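PDB 6Z3U: CYCLIN domain-containing protein from Chaetomium thermophilum, which probably serves as the cyclin H-type regulatory subunit of the CDK-activating kinase complex, binding the kinase chain and supporting its activity. Local coordinates for residues A139-F142 with G143-E147. Sequence-based numbering, arbitrary orientation.
Sequences ALFF and GCKAE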
loop_
_atom_site.group_PDB
_atom_site.type_symbol
_atom_site.label_atom_id
_atom_site.label_comp_id
_atom_site.label_asym_id
_atom_site.label_seq_id
_atom_site.Cartn_x
_atom_site.Cartn_y
_atom_site.Cartn_z
ATOM N N ALA A 139 3.358 -4.022 -16.447
ATOM C CA ALA A 139 2.679 -3.036 -15.613
ATOM C C ALA A 139 1.332 -3.547 -15.119
ATOM O O ALA A 139 0.901 -3.190 -14.018
ATOM C CB ALA A 139 2.498 -1.731 -16.388
ATOM N N LEU A 140 0.651 -4.370 -15.921
ATOM C CA LEU A 140 -0.603 -4.967 -15.472
ATOM C C LEU A 140 -0.355 -6.043 -14.421
ATOM O O LEU A 140 -1.080 -6.124 -13.423
ATOM C CB LEU A 140 -1.361 -5.549 -16.663
ATOM C CG LEU A 140 -2.175 -4.555 -17.494
ATOM C CD1 LEU A 140 -2.538 -5.153 -18.841
ATOM C CD2 LEU A 140 -3.427 -4.139 -16.753
ATOM N N PHE A 141 0.666 -6.877 -14.625
ATOM C CA PHE A 141 0.957 -7.936 -13.665
ATOM C C PHE A 141 1.427 -7.358 -12.337
ATOM O O PHE A 141 0.977 -7.786 -11.268
ATOM C CB PHE A 141 2.008 -8.886 -14.237
ATOM C CG PHE A 141 2.328 -10.045 -13.340
ATOM C CD1 PHE A 141 1.401 -11.049 -13.128
ATOM C CD2 PHE A 141 3.560 -10.134 -12.716
ATOM C CE1 PHE A 141 1.693 -12.118 -12.305
ATOM C CE2 PHE A 141 3.860 -11.200 -11.897
ATOM C CZ PHE A 141 2.925 -12.194 -11.691
ATOM N N PHE A 142 2.341 -6.386 -12.383
ATOM C CA PHE A 142 2.819 -5.769 -11.151
ATOM C C PHE A 142 1.753 -4.877 -10.525
ATOM O O PHE A 142 1.729 -4.707 -9.300
ATOM C CB PHE A 142 4.093 -4.974 -11.434
ATOM C CG PHE A 142 4.958 -4.764 -10.226
ATOM C CD1 PHE A 142 5.526 -5.843 -9.570
ATOM C CD2 PHE A 142 5.219 -3.487 -9.757
ATOM C CE1 PHE A 142 6.327 -5.655 -8.461
ATOM C CE2 PHE A 142 6.021 -3.291 -8.649
ATOM C CZ PHE A 142 6.577 -4.376 -8.001
ATOM N N GLY A 143 0.866 -4.305 -11.341
ATOM C CA GLY A 143 -0.232 -3.525 -10.793
ATOM C C GLY A 143 -1.166 -4.359 -9.939
ATOM O O GLY A 143 -1.673 -3.891 -8.917
ATOM N N CYS A 144 -1.411 -5.605 -10.349
ATOM C CA CYS A 144 -2.193 -6.515 -9.518
ATOM C C CYS A 144 -1.554 -6.671 -8.144
ATOM O O CYS A 144 -2.203 -6.461 -7.112
ATOM C CB CYS A 144 -2.317 -7.877 -10.205
ATOM S SG CYS A 144 -3.390 -7.911 -11.658
ATOM N N LYS A 145 -0.270 -7.033 -8.119
ATOM C CA LYS A 145 0.423 -7.237 -6.853
ATOM C C LYS A 145 0.349 -5.988 -5.984
ATOM O O LYS A 145 0.063 -6.066 -4.784
ATOM C CB LYS A 145 1.876 -7.626 -7.121
ATOM C CG LYS A 145 2.041 -8.949 -7.855
ATOM C CD LYS A 145 3.508 -9.333 -7.986
ATOM C CE LYS A 145 3.663 -10.786 -8.395
ATOM N NZ LYS A 145 5.091 -11.173 -8.570
ATOM N N ALA A 146 0.599 -4.822 -6.581
ATOM C CA ALA A 146 0.572 -3.579 -5.821
ATOM C C ALA A 146 -0.792 -3.311 -5.204
ATOM O O ALA A 146 -0.882 -2.544 -4.240
ATOM C CB ALA A 146 0.973 -2.408 -6.721
ATOM N N GLU A 147 -1.854 -3.918 -5.738
ATOM C CA GLU A 147 -3.207 -3.724 -5.234
ATOM C C GLU A 147 -3.732 -4.951 -4.499
ATOM O O GLU A 147 -4.946 -5.086 -4.310
ATOM C CB GLU A 147 -4.146 -3.348 -6.380
ATOM C CG GLU A 147 -3.818 -2.003 -7.014
ATOM C CD GLU A 147 -4.023 -0.840 -6.059
ATOM O OE1 GLU A 147 -4.876 -0.954 -5.154
ATOM O OE2 GLU A 147 -3.326 0.186 -6.210
#
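Phe-141 and Lys-145 sit one helical turn apart, and their side chains carry the contact. Lys-145 CG stands anti to the carbonyl carbon (chi1 -64°), and from there the extended chain reaches outward, leaning back far enough to meet the Phe-141 ring. Its far end does the touching: Lys-145 CE and NZ each lie 3.5 Å from Phe-141 CE2, the two side chains crossing at a slant. Nearer the backbone, Lys-145 CD comes 4.3 Å from Phe-142 CD1, a looser contact.

The ammonium group is buried and well supplied with acceptors. NZ forms a salt bridge with Glu-172 and hydrogen bonds to the carbonyl oxygens of Asp-132 and Met-134 of the kinase chain, tying the cyclin helix to its partner; the nearby carboxylate probably favours the charged lysine. A methionine here would probably leave Glu-172 without its charge partner and the two kinase carbonyls without their donor.

Backbone bonds make the helical frame. Gly-143 N donates to Ala-139 O at 2.9 Å, Cys-144 N to Leu-140 O at 3.1 Å, and Ala-146 N to Phe-142 O at 2.9 Å; the link from Lys-145 N to Phe-141 O is weak at 3.5 Å.

All this belongs to the last turns of helix 132-146, within the cyclin-like region of the chain. Leu-140 packs against helices 83-103 and 108-124, and Cys-144 also meets the latter. Phe-142 rests on helix 172-178, while Phe-141 makes an edge-to-face stack with Phe-156 of helix 153-159. Lys-145 thus lies where this helical bundle meets the kinase.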